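Local coordinates for protein intimin (Escherichia coli, PDB 6TPL) that probably mediates bacterial adhesion as the extracellular passenger of an outer-membrane adhesin, here represented by two consecutive Ig-like domains, at residues A[145-150]-A[174-179]; A[149-154]-A[166-171]; A[101-106]-A[183-188]; A[106-111]-A[127-132]; A[139-144]-A[155-160]. All blocks are in the same frame, centred on the assembly; numbering follows the deposited sequence.

Interaction 1. Residues A[145-150]-A[174-179]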
# COMPACT_ATOMS: atom_id res chain seq x y z
N THR A 145 5.12 -12.74 -8.85
CA THR A 145 5.47 -12.50 -10.24
C THR A 145 5.99 -11.08 -10.38
O THR A 145 5.79 -10.24 -9.50
CB THR A 145 4.28 -12.72 -11.19
OG1 THR A 145 3.21 -11.83 -10.84
CG2 THR A 145 3.79 -14.15 -11.11
N THR A 146 6.66 -10.80 -11.50
CA THR A 146 7.20 -9.47 -11.75
C THR A 146 7.10 -9.13 -13.23
O THR A 146 7.06 -10.01 -14.08
CB THR A 146 8.67 -9.36 -11.30
OG1 THR A 146 9.10 -7.99 -11.38
CG2 THR A 146 9.57 -10.23 -12.16
N THR A 147 7.06 -7.82 -13.51
CA THR A 147 7.08 -7.32 -14.88
C THR A 147 8.48 -6.96 -15.35
O THR A 147 8.66 -6.66 -16.54
CB THR A 147 6.19 -6.07 -15.01
OG1 THR A 147 6.69 -5.02 -14.17
CG2 THR A 147 4.76 -6.39 -14.60
N LEU A 148 9.47 -6.97 -14.46
CA LEU A 148 10.83 -6.61 -14.79
C LEU A 148 11.76 -7.22 -13.75
O LEU A 148 11.48 -7.15 -12.55
CB LEU A 148 11.02 -5.08 -14.84
CG LEU A 148 12.46 -4.61 -15.01
CD1 LEU A 148 13.02 -5.08 -16.35
CD2 LEU A 148 12.56 -3.10 -14.87
N GLY A 149 12.84 -7.82 -14.21
CA GLY A 149 13.85 -8.31 -13.30
C GLY A 149 13.66 -9.77 -12.93
O GLY A 149 12.81 -10.49 -13.45
N LYS A 150 14.50 -10.19 -11.99
CA LYS A 150 14.61 -11.59 -11.59
C LYS A 150 14.26 -11.73 -10.12
O LYS A 150 14.93 -11.14 -9.26
CB LYS A 150 16.02 -12.11 -11.86
CG LYS A 150 16.28 -13.55 -11.44
CD LYS A 150 17.73 -13.92 -11.73
CE LYS A 150 18.03 -15.37 -11.39
NZ LYS A 150 19.43 -15.74 -11.73
N GLY A 174 14.27 0.27 -15.49
CA GLY A 174 12.85 0.43 -15.76
C GLY A 174 12.02 0.24 -14.52
O GLY A 174 12.51 -0.14 -13.45
N LYS A 175 10.73 0.53 -14.66
CA LYS A 175 9.77 0.32 -13.59
C LYS A 175 9.40 -1.15 -13.50
O LYS A 175 9.29 -1.83 -14.52
CB LYS A 175 8.51 1.16 -13.81
CG LYS A 175 8.77 2.66 -13.80
CD LYS A 175 7.48 3.46 -13.78
CE LYS A 175 7.75 4.96 -13.73
NZ LYS A 175 8.43 5.37 -12.47
N SER A 176 9.26 -1.65 -12.28
CA SER A 176 8.90 -3.04 -12.05
C SER A 176 7.72 -3.12 -11.09
O SER A 176 7.69 -2.45 -10.06
CB SER A 176 10.08 -3.86 -11.49
OG SER A 176 9.68 -5.20 -11.25
N LEU A 177 6.75 -3.96 -11.45
CA LEU A 177 5.58 -4.21 -10.62
C LEU A 177 5.59 -5.67 -10.21
O LEU A 177 5.46 -6.56 -11.05
CB LEU A 177 4.29 -3.86 -11.37
CG LEU A 177 2.99 -4.13 -10.60
CD1 LEU A 177 3.02 -3.43 -9.25
CD2 LEU A 177 1.79 -3.68 -11.42
N VAL A 178 5.74 -5.91 -8.91
CA VAL A 178 5.65 -7.25 -8.34
C VAL A 178 4.22 -7.49 -7.88
O VAL A 178 3.58 -6.60 -7.30
CB VAL A 178 6.65 -7.42 -7.18
CG1 VAL A 178 6.32 -8.66 -6.38
CG2 VAL A 178 8.08 -7.50 -7.71
N SER A 179 3.71 -8.68 -8.15
CA SER A 179 2.39 -9.10 -7.72
C SER A 179 2.52 -10.36 -6.87
O SER A 179 3.51 -11.09 -6.97
CB SER A 179 1.46 -9.37 -8.91
OG SER A 179 1.20 -8.18 -9.63
O HOH W 1 1.59 -13.50 -8.61
O HOH W 2 6.62 -2.77 -15.44

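Interaction 2. Residues A[149-154]-A[166-171]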
# COMPACT_ATOMS: atom_id res chain seq x y z
N GLY A 149 12.84 -7.82 -14.21
CA GLY A 149 13.85 -8.31 -13.30
C GLY A 149 13.66 -9.77 -12.93
O GLY A 149 12.81 -10.49 -13.45
N LYS A 150 14.50 -10.19 -11.99
CA LYS A 150 14.61 -11.59 -11.59
C LYS A 150 14.26 -11.73 -10.12
O LYS A 150 14.93 -11.14 -9.26
CB LYS A 150 16.02 -12.11 -11.86
CG LYS A 150 16.28 -13.55 -11.44
CD LYS A 150 17.73 -13.92 -11.73
CE LYS A 150 18.03 -15.37 -11.39
NZ LYS A 150 19.43 -15.74 -11.73
N LEU A 151 13.23 -12.51 -9.83
CA LEU A 151 12.85 -12.79 -8.45
C LEU A 151 13.69 -13.94 -7.90
O LEU A 151 14.05 -14.87 -8.62
CB LEU A 151 11.36 -13.16 -8.38
CG LEU A 151 10.32 -12.08 -8.60
CD1 LEU A 151 8.97 -12.71 -8.93
CD2 LEU A 151 10.20 -11.20 -7.36
N SER A 152 14.00 -13.86 -6.60
CA SER A 152 14.80 -14.90 -5.96
C SER A 152 14.09 -16.25 -6.00
O SER A 152 14.75 -17.30 -6.01
CB SER A 152 15.07 -14.50 -4.51
OG SER A 152 13.86 -14.29 -3.82
N ASN A 153 12.76 -16.25 -6.02
CA ASN A 153 11.97 -17.46 -6.10
C ASN A 153 10.58 -17.08 -6.59
O ASN A 153 10.18 -15.91 -6.53
CB ASN A 153 11.87 -18.18 -4.74
CG ASN A 153 12.64 -19.49 -4.71
OD1 ASN A 153 13.07 -20.00 -5.74
ND2 ASN A 153 12.81 -20.03 -3.51
N SER A 154 9.85 -18.07 -7.09
CA SER A 154 8.48 -17.82 -7.51
C SER A 154 7.48 -18.07 -6.39
O SER A 154 6.43 -17.43 -6.35
CB SER A 154 8.12 -18.69 -8.71
OG SER A 154 8.50 -18.07 -9.93
N VAL A 166 10.71 -12.41 -0.81
CA VAL A 166 11.55 -12.65 -1.97
C VAL A 166 12.32 -11.37 -2.24
O VAL A 166 11.93 -10.29 -1.80
CB VAL A 166 10.76 -13.08 -3.22
CG1 VAL A 166 10.07 -14.41 -2.98
CG2 VAL A 166 9.76 -11.99 -3.62
N THR A 167 13.41 -11.50 -2.99
CA THR A 167 14.17 -10.34 -3.45
C THR A 167 14.08 -10.24 -4.96
O THR A 167 13.83 -11.23 -5.66
CB THR A 167 15.64 -10.42 -3.03
OG1 THR A 167 16.23 -11.64 -3.50
CG2 THR A 167 15.77 -10.34 -1.52
N LEU A 168 14.30 -9.03 -5.46
CA LEU A 168 14.21 -8.72 -6.88
C LEU A 168 15.44 -7.94 -7.30
O LEU A 168 15.78 -6.92 -6.68
CB LEU A 168 12.95 -7.91 -7.20
CG LEU A 168 12.72 -7.49 -8.66
CD1 LEU A 168 12.26 -8.69 -9.47
CD2 LEU A 168 11.73 -6.34 -8.74
N THR A 169 16.12 -8.42 -8.34
CA THR A 169 17.21 -7.68 -8.97
C THR A 169 16.87 -7.47 -10.45
O THR A 169 15.94 -8.08 -10.99
CB THR A 169 18.55 -8.42 -8.85
OG1 THR A 169 18.44 -9.72 -9.46
CG2 THR A 169 18.95 -8.56 -7.40
N SER A 170 17.64 -6.61 -11.10
CA SER A 170 17.45 -6.39 -12.53
C SER A 170 18.76 -5.93 -13.15
O SER A 170 19.46 -5.08 -12.60
CB SER A 170 16.35 -5.37 -12.82
OG SER A 170 16.16 -5.20 -14.22
N THR A 171 19.09 -6.51 -14.31
CA THR A 171 20.22 -6.07 -15.10
C THR A 171 19.86 -4.98 -16.10
O THR A 171 20.75 -4.49 -16.80
CB THR A 171 20.85 -7.25 -15.85
OG1 THR A 171 19.88 -7.83 -16.74
CG2 THR A 171 21.33 -8.32 -14.88
O HOH W 3 17.11 -11.89 -8.06

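Interaction 3. Residues A[101-106]-A[183-188]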
# COMPACT_ATOMS: atom_id res chain seq x y z
N GLN A 101 -12.20 -12.64 6.58
CA GLN A 101 -11.51 -13.12 7.77
C GLN A 101 -11.52 -14.64 7.87
O GLN A 101 -10.69 -15.20 8.59
CB GLN A 101 -12.14 -12.52 9.02
CG GLN A 101 -13.59 -12.93 9.22
CD GLN A 101 -14.28 -12.15 10.33
OE1 GLN A 101 -15.30 -11.51 10.11
NE2 GLN A 101 -13.72 -12.22 11.53
N THR A 102 -12.43 -15.32 7.18
CA THR A 102 -12.49 -16.77 7.30
C THR A 102 -11.48 -17.47 6.41
O THR A 102 -11.32 -18.69 6.53
CB THR A 102 -13.89 -17.30 6.96
OG1 THR A 102 -14.16 -17.11 5.57
CG2 THR A 102 -14.95 -16.61 7.80
N LYS A 103 -10.79 -16.75 5.52
CA LYS A 103 -9.91 -17.37 4.54
C LYS A 103 -8.49 -16.83 4.65
O LYS A 103 -8.29 -15.62 4.81
CB LYS A 103 -10.43 -17.14 3.11
CG LYS A 103 -11.80 -17.71 2.84
CD LYS A 103 -12.35 -17.21 1.51
CE LYS A 103 -11.65 -17.86 0.32
NZ LYS A 103 -12.18 -17.33 -0.97
N ALA A 104 -7.51 -17.73 4.56
CA ALA A 104 -6.10 -17.34 4.51
C ALA A 104 -5.87 -16.38 3.35
O ALA A 104 -5.96 -16.77 2.18
CB ALA A 104 -5.20 -18.57 4.38
N SER A 105 -5.60 -15.11 3.66
CA SER A 105 -5.49 -14.06 2.66
C SER A 105 -4.25 -13.22 2.91
O SER A 105 -3.85 -13.00 4.05
CB SER A 105 -6.73 -13.14 2.66
OG SER A 105 -7.94 -13.87 2.74
N ILE A 106 -3.65 -12.74 1.82
CA ILE A 106 -2.60 -11.73 1.95
C ILE A 106 -3.20 -10.47 2.56
O ILE A 106 -4.23 -9.96 2.09
CB ILE A 106 -1.97 -11.42 0.58
CG1 ILE A 106 -1.22 -12.64 0.06
CG2 ILE A 106 -1.02 -10.24 0.71
CD1 ILE A 106 -0.74 -12.51 -1.38
N SER A 183 -3.65 -19.22 -2.96
CA SER A 183 -4.72 -20.00 -3.54
C SER A 183 -6.06 -19.61 -2.93
O SER A 183 -6.16 -19.25 -1.76
CB SER A 183 -4.47 -21.50 -3.34
OG SER A 183 -3.22 -21.88 -3.89
N ASP A 184 -7.10 -19.68 -3.76
CA ASP A 184 -8.51 -19.56 -3.39
C ASP A 184 -8.93 -18.15 -2.98
O ASP A 184 -10.07 -17.97 -2.54
CB ASP A 184 -8.92 -20.52 -2.26
CG ASP A 184 -8.72 -21.99 -2.64
OD1 ASP A 184 -8.51 -22.82 -1.72
OD2 ASP A 184 -8.77 -22.30 -3.84
N VAL A 185 -8.06 -17.14 -3.09
CA VAL A 185 -8.44 -15.76 -2.84
C VAL A 185 -8.33 -14.99 -4.15
O VAL A 185 -7.24 -14.90 -4.73
CB VAL A 185 -7.56 -15.11 -1.75
CG1 VAL A 185 -7.92 -13.64 -1.59
CG2 VAL A 185 -7.72 -15.86 -0.42
N ALA A 186 -9.44 -14.40 -4.59
CA ALA A 186 -9.52 -13.79 -5.91
C ALA A 186 -9.09 -12.32 -5.85
O ALA A 186 -9.83 -11.40 -6.18
CB ALA A 186 -10.93 -13.93 -6.46
N VAL A 187 -7.84 -12.12 -5.44
CA VAL A 187 -7.25 -10.78 -5.35
C VAL A 187 -5.85 -10.82 -5.93
O VAL A 187 -4.99 -11.57 -5.45
CB VAL A 187 -7.22 -10.26 -3.90
CG1 VAL A 187 -6.54 -8.90 -3.84
CG2 VAL A 187 -8.63 -10.20 -3.32
N ASP A 188 -5.61 -10.01 -6.97
CA ASP A 188 -4.31 -9.85 -7.61
C ASP A 188 -3.54 -8.78 -6.84
O ASP A 188 -3.60 -7.59 -7.16
CB ASP A 188 -4.51 -9.48 -9.08
CG ASP A 188 -3.22 -9.38 -9.86
OD1 ASP A 188 -2.17 -9.81 -9.36
OD2 ASP A 188 -3.27 -8.87 -11.00
O HOH W 4 -5.62 -18.95 0.96

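Interaction 4. Residues A[106-111]-A[127-132]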
# COMPACT_ATOMS: atom_id res chain seq x y z
N ILE A 106 -3.65 -12.74 1.82
CA ILE A 106 -2.60 -11.73 1.95
C ILE A 106 -3.20 -10.47 2.56
O ILE A 106 -4.23 -9.96 2.09
CB ILE A 106 -1.97 -11.42 0.58
CG1 ILE A 106 -1.22 -12.64 0.06
CG2 ILE A 106 -1.02 -10.24 0.71
CD1 ILE A 106 -0.74 -12.51 -1.38
N THR A 107 -2.56 -9.96 3.60
CA THR A 107 -3.00 -8.73 4.25
C THR A 107 -2.07 -7.56 3.98
O THR A 107 -2.48 -6.41 4.17
CB THR A 107 -3.12 -8.92 5.77
OG1 THR A 107 -1.87 -9.34 6.30
CG2 THR A 107 -4.20 -9.95 6.08
N GLU A 108 -0.83 -7.81 3.55
CA GLU A 108 0.07 -6.71 3.24
C GLU A 108 1.18 -7.19 2.31
O GLU A 108 1.50 -8.38 2.24
CB GLU A 108 0.66 -6.10 4.51
CG GLU A 108 1.09 -7.11 5.58
CD GLU A 108 1.82 -6.45 6.74
OE1 GLU A 108 3.06 -6.50 6.76
OE2 GLU A 108 1.13 -5.87 7.61
N ILE A 109 1.75 -6.23 1.59
CA ILE A 109 2.90 -6.44 0.72
C ILE A 109 3.71 -5.15 0.80
O ILE A 109 3.18 -4.06 0.56
CB ILE A 109 2.47 -6.79 -0.72
CG1 ILE A 109 3.70 -6.98 -1.59
CG2 ILE A 109 1.55 -5.73 -1.27
CD1 ILE A 109 3.45 -7.77 -2.85
N LYS A 110 4.97 -5.25 1.20
CA LYS A 110 5.83 -4.10 1.41
C LYS A 110 7.15 -4.30 0.68
O LYS A 110 7.67 -5.42 0.61
CB LYS A 110 6.10 -3.87 2.90
CG LYS A 110 4.85 -3.57 3.73
CD LYS A 110 5.22 -3.44 5.21
CE LYS A 110 4.01 -3.17 6.09
NZ LYS A 110 4.41 -3.02 7.52
N ALA A 111 7.69 -3.21 0.12
CA ALA A 111 9.02 -3.18 -0.47
C ALA A 111 9.92 -2.36 0.44
O ALA A 111 9.51 -1.31 0.95
CB ALA A 111 8.98 -2.59 -1.88
N THR A 127 8.03 -8.25 1.20
CA THR A 127 7.56 -9.05 2.32
C THR A 127 6.04 -9.05 2.32
O THR A 127 5.41 -7.99 2.40
CB THR A 127 8.11 -8.52 3.64
OG1 THR A 127 9.54 -8.51 3.61
CG2 THR A 127 7.64 -9.38 4.81
N VAL A 128 5.45 -10.24 2.21
CA VAL A 128 4.01 -10.43 2.23
C VAL A 128 3.64 -11.10 3.55
O VAL A 128 4.40 -11.91 4.09
CB VAL A 128 3.54 -11.29 1.04
CG1 VAL A 128 2.14 -11.83 1.30
CG2 VAL A 128 3.59 -10.48 -0.24
N LYS A 129 2.47 -10.74 4.07
CA LYS A 129 1.91 -11.38 5.26
C LYS A 129 0.58 -12.01 4.90
O LYS A 129 -0.21 -11.44 4.13
CB LYS A 129 1.73 -10.38 6.40
CG LYS A 129 1.59 -11.04 7.76
CD LYS A 129 1.31 -10.02 8.85
CE LYS A 129 1.38 -10.63 10.24
NZ LYS A 129 1.17 -9.60 11.29
N VAL A 130 0.32 -13.19 5.45
CA VAL A 130 -0.92 -13.93 5.24
C VAL A 130 -1.57 -14.15 6.59
O VAL A 130 -0.91 -14.57 7.54
CB VAL A 130 -0.66 -15.27 4.53
CG1 VAL A 130 -1.97 -16.02 4.36
CG2 VAL A 130 0.02 -15.05 3.20
N MET A 131 -2.88 -13.89 6.67
CA MET A 131 -3.60 -14.03 7.92
C MET A 131 -4.96 -14.67 7.69
O MET A 131 -5.51 -14.65 6.59
CB MET A 131 -3.77 -12.67 8.62
CG MET A 131 -2.49 -11.87 8.72
SD MET A 131 -2.67 -10.38 9.73
CE MET A 131 -2.74 -11.08 11.38
N LYS A 132 -5.48 -15.26 8.76
CA LYS A 132 -6.82 -15.85 8.81
C LYS A 132 -7.30 -15.69 10.24
O LYS A 132 -6.55 -15.98 11.18
CB LYS A 132 -6.80 -17.32 8.39
CG LYS A 132 -8.17 -17.99 8.42
CD LYS A 132 -8.10 -19.40 7.83
CE LYS A 132 -6.98 -20.22 8.46
NZ LYS A 132 -6.94 -21.62 7.96
O HOH W 5 5.02 -7.34 5.21
O HOH W 6 2.73 -7.05 10.15

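Interaction 5. Residues A[139-144]-A[155-160]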
# COMPACT_ATOMS: atom_id res chain seq x y z
N ASN A 139 3.10 -21.66 6.66
CA ASN A 139 3.19 -22.71 5.65
C ASN A 139 2.18 -22.53 4.52
O ASN A 139 1.79 -23.50 3.86
CB ASN A 139 3.05 -24.10 6.28
CG ASN A 139 4.28 -24.50 7.08
OD1 ASN A 139 5.35 -24.71 6.51
ND2 ASN A 139 4.12 -24.63 8.39
N GLN A 140 1.78 -21.29 4.27
CA GLN A 140 0.94 -20.94 3.13
C GLN A 140 1.83 -20.54 1.96
O GLN A 140 2.75 -19.73 2.12
CB GLN A 140 -0.01 -19.80 3.50
CG GLN A 140 -1.00 -19.44 2.41
CD GLN A 140 -2.22 -20.34 2.42
OE1 GLN A 140 -2.49 -21.03 3.41
NE2 GLN A 140 -2.96 -20.33 1.32
N GLU A 141 1.56 -21.10 0.78
CA GLU A 141 2.37 -20.81 -0.40
C GLU A 141 1.94 -19.47 -0.99
O GLU A 141 0.80 -19.33 -1.45
CB GLU A 141 2.23 -21.92 -1.43
CG GLU A 141 3.05 -23.17 -1.12
CD GLU A 141 3.20 -24.09 -2.32
OE1 GLU A 141 3.93 -25.10 -2.19
OE2 GLU A 141 2.60 -23.82 -3.38
N VAL A 142 2.85 -18.50 -0.97
CA VAL A 142 2.67 -17.23 -1.65
C VAL A 142 3.45 -17.27 -2.95
O VAL A 142 4.65 -17.55 -2.95
CB VAL A 142 3.13 -16.05 -0.78
CG1 VAL A 142 2.93 -14.74 -1.53
CG2 VAL A 142 2.39 -16.04 0.55
N THR A 143 2.78 -17.01 -4.07
CA THR A 143 3.41 -16.99 -5.38
C THR A 143 3.59 -15.54 -5.83
O THR A 143 2.65 -14.74 -5.76
CB THR A 143 2.60 -17.78 -6.41
OG1 THR A 143 2.54 -19.16 -6.00
CG2 THR A 143 3.26 -17.70 -7.78
N PHE A 144 4.80 -15.22 -6.28
CA PHE A 144 5.19 -13.88 -6.70
C PHE A 144 5.44 -13.85 -8.20
O PHE A 144 5.97 -14.82 -8.76
CB PHE A 144 6.48 -13.41 -5.99
CG PHE A 144 6.37 -13.28 -4.50
CD1 PHE A 144 6.50 -14.39 -3.67
CD2 PHE A 144 6.17 -12.04 -3.91
CE1 PHE A 144 6.42 -14.28 -2.30
CE2 PHE A 144 6.07 -11.91 -2.53
CZ PHE A 144 6.20 -13.04 -1.72
N THR A 155 7.79 -18.99 -5.47
CA THR A 155 6.87 -19.34 -4.40
C THR A 155 7.64 -19.55 -3.11
O THR A 155 8.67 -20.25 -3.09
CB THR A 155 6.07 -20.61 -4.75
OG1 THR A 155 5.28 -20.37 -5.92
CG2 THR A 155 5.16 -21.01 -3.60
N GLU A 156 7.14 -18.95 -2.03
CA GLU A 156 7.73 -19.03 -0.70
C GLU A 156 6.60 -19.35 0.27
O GLU A 156 5.49 -18.82 0.13
CB GLU A 156 8.42 -17.71 -0.30
CG GLU A 156 9.73 -17.44 -1.03
CD GLU A 156 10.85 -18.35 -0.56
OE1 GLU A 156 11.83 -18.54 -1.31
OE2 GLU A 156 10.76 -18.87 0.58
N LYS A 157 6.87 -20.24 1.22
CA LYS A 157 5.89 -20.59 2.24
C LYS A 157 6.04 -19.67 3.43
O LYS A 157 7.16 -19.39 3.87
CB LYS A 157 6.05 -22.05 2.66
CG LYS A 157 5.70 -23.07 1.58
CD LYS A 157 5.94 -24.50 2.05
CE LYS A 157 5.60 -25.50 0.95
NZ LYS A 157 5.84 -26.91 1.37
N THR A 158 4.92 -19.18 3.96
CA THR A 158 4.97 -18.25 5.08
C THR A 158 5.58 -18.93 6.31
O THR A 158 5.45 -20.14 6.52
CB THR A 158 3.56 -17.74 5.42
OG1 THR A 158 2.67 -18.85 5.66
CG2 THR A 158 3.00 -16.91 4.28
N ASP A 159 6.27 -18.12 7.13
CA ASP A 159 6.86 -18.60 8.37
C ASP A 159 5.83 -18.51 9.49
O ASP A 159 4.66 -18.19 9.28
CB ASP A 159 8.14 -17.82 8.69
CG ASP A 159 7.90 -16.34 8.94
OD1 ASP A 159 8.86 -15.56 8.85
OD2 ASP A 159 6.75 -15.96 9.26
N THR A 160 6.27 -18.79 10.72
CA THR A 160 5.32 -18.89 11.82
C THR A 160 4.65 -17.56 12.14
O THR A 160 3.64 -17.55 12.85
CB THR A 160 5.99 -19.42 13.09
OG1 THR A 160 7.08 -18.55 13.45
CG2 THR A 160 6.51 -20.83 12.90

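Interaction 1. Residues A[145-150]-A[174-179]
Thr145 and Ser179 face each other as an antiparallel hydrogen-bonded pair, exchanging two backbone bonds: Thr145 N reaches Ser179 O at 3.0 Å, and Ser179 N reaches Thr145 O at 2.9 Å. Past this pair the regular ladder gives way, and side-chain hydroxyls take over part of the bonding. Thr147 N still donates to Leu177 O, but the bond is bent, 137° at the hydrogen, with the donor well above the carbonyl plane. The return bond goes to a side chain: Leu177 N meets Thr147 OG1 at 2.9 Å in a nearly straight line (166°). With chi1 at 62°, that hydroxyl is tucked back against its own main chain, from where it can meet the facing amide. A water 2.6 Å from Thr147 OG1 donates in turn to Lys175 O, which ties the hydroxyl to a second backbone group. Leu148 O is gripped twice, by Ser176 OG from the other strand at 3.0 Å and by Thr146 OG1 from its own segment at 2.8 Å. Leu148 also lays its CD2 methyl on Gly174, 3.3 Å from Gly174 O. Thr146, Ser176 and Val178 all rest on Leu168 of strand 163-169 in the facing sheet of this Ig-like sandwich, whereas strand 174-181 continues the sheet on its other side through backbone bonds between Ser176 and Val194 and between Gly174 and Phe196 of strand 194-197.

Interaction 2. Residues A[149-154]-A[166-171]
Ser152 meets Thr167 through both its backbone and its side chain. Its N donates to Thr167 O at 2.8 Å. From there CB lies 3.2 Å from Thr167 OG1, a close approach of methylene to hydroxyl, and the chain ends at OG, which accepts from Thr167 N at 2.9 Å and 166°. Chi1 of 58° folds OG back over the serine main chain, where it receives an amide proton that a backbone carbonyl would take in a regular ladder. The same OG lies 3.4 Å from Val166 CB, beside the valine stem. Farther along, Lys150 and Thr169 form an antiparallel hydrogen-bonded pair, its bonds running from Lys150 N to Thr169 O and from Thr169 N to Lys150 O; a water also links Lys150 O to Thr169 OG1. The short strand 150-151 thereby becomes an edge of one sheet of the Ig-like sandwich, added to strand 163-169, whose other neighbour is strand 124-132. Leu151 and Leu168 put their side chains on the inward face, with Leu151 CD2 3.9 Å from Leu168 CD1 and 3.8 Å from Val166 CG2. Phe144 and Thr146 of the opposite sheet meet Leu151 there. On the outward face the extended Lys150 chain leads away from strand 163-169. Gly149 CA approaches Thr169 O to 3.1 Å, a fit made possible by the absence of a side chain.

Interaction 3. Residues A[101-106]-A[183-188]
The loop 183-188, which joins strand 174-181 to strand 189-190, meets the segment leading into the first strand of the second Ig-like domain, and Lys103 and Val185 carry most of the contact. Lys103 NZ donates to Asp184 O at 2.7 Å, coming in nearly along the C=O axis, with a C=O...N angle of 164°. Its chain bends at chi3 (73°), which turns the ammonium end onto this carbonyl, and CE also approaches Asp184 O. The Asp184 carboxylate is not the partner: Asp184 OD1 lies 6.6 Å from Lys103 NZ, so its charge can act on the lysine only at a distance. This is a tie at one end of the Ig-like sandwich, where the chain arriving from the preceding domain enters strand 105-111 and passes a loop of the sheet across from it. Val185 contributes a methyl set against oxygens: its CG2 lies 3.3 Å from Ala104 O and 3.7 Å from Ser105 OG. Ser105 OG is engaged within its own segment, donating to Lys103 O at 2.7 Å from well above the carbonyl plane, a bond that spans Ala104. Beside the methyl, a water donates to both Ala104 O and Ser183 O, at 2.5 and 2.8 Å. Beyond Val185, Ala186 is the centre of an inverse gamma turn, and the bond that closes it, from Val187 N to Val185 O, is weak.

Interaction 4. Residues A[106-111]-A[127-132]
Ile106 and Val128 pack tightly on the inner face of a beta ladder that joins strands 105-111 and 124-132 in one sheet of the Ig-like sandwich. Ile106 CG2 lies 3.6 Å from Val128 CG1, the two side chains crossing at about a right angle. The other valine methyl, Val128 CG2, meets Ile109 CG1 at 3.8 Å, so that Val128 sits between the two isoleucines. Val142, Phe144 and Ala180 of the opposite sheet close over this valine. The strands run antiparallel, at 162°, but a beta bulge at Thr107-Glu108, opposite Lys129, shifts the register by one residue. At the bulge, Lys129 O accepts from Thr107 N at 2.8 Å, and Ile106 CA-H also points to it. Thr107 sets its CG2 against Met131 CB and CG.

The other face, with Glu108, Lys110 and Lys129, is polar, and its looseness lies in the side-chain ends. Glu108 CG lies 3.4 Å from Lys129 CB, but Glu108 OE2 and Lys129 NZ stay 5.2 Å apart and are bridged by a water. Lys110 NZ makes a long salt bridge to Glu108 OE1. Glu108 OE2 is also hydrogen-bonded to Thr14 OG1 of the preceding domain, which places this carboxylate at the junction of the two domains; a magnesium ion lies about 4 Å from the Glu108 side chain. A second water donates to Glu108 OE1 at 2.6 Å and to Thr127 O at 2.9 Å.

Interaction 5. Residues A[139-144]-A[155-160]
Val142 and Glu156 form the antiparallel hydrogen-bonded pair that sets the register, its bonds running from Val142 N to Glu156 O and from Glu156 N to Val142 O. Farther along, Thr158 holds the residues that lead into strand 141-146: Thr158 O accepts from Asn139 N at 2.8 Å, and Thr158 OG1 accepts from Gln140 N at 2.9 Å and 165°. Chi1 of 55° holds that hydroxyl close to its own backbone, and a further hydrogen bond joins it to Val137 O. On the outer face Glu141 and Lys157 run side by side in the same direction, their stems touching, while Glu141 OE1 and Lys157 NZ stop 4.4 Å apart, beyond a salt bridge. Thr155 was modelled in two conformers; in one of them its OG1 lies 3.0 Å from Thr143 OG1 and its CG2 packs on Glu141 CB, so this bond and this packing are doubtful. On the inner face Val142 CG2 meets Thr158 CG2 at 3.9 Å, both backed by Val130 of the facing sheet. Glu156 turns its carboxylate to Asn153. The short strand 155-157 is thus an edge strand of the Ig-like beta sandwich, pairing with strand 141-146.

Overall arrangement
All five contacts lie in or at the entrance to the second Ig-like domain. Interactions 1 and 5 share strand 141-146, which pairs with 174-181 in one and with 155-157 in the other, within a single sheet. Interactions 2 and 4 lie in the facing sheet. The sheets meet where Val128 and Val130 of interaction 4 pack on Phe144 and Val142 of interaction 5, and where Leu168 of interaction 2 touches Ser176 of interaction 1. These four are partly buried. Interactions 1, 2 and 5 all use hydroxyls to accept backbone amide protons where ladders end; interaction 4 adds isoleucine and valine packing on its inner face. Interaction 3 is a surface contact made through a lysine, a valine methyl and water.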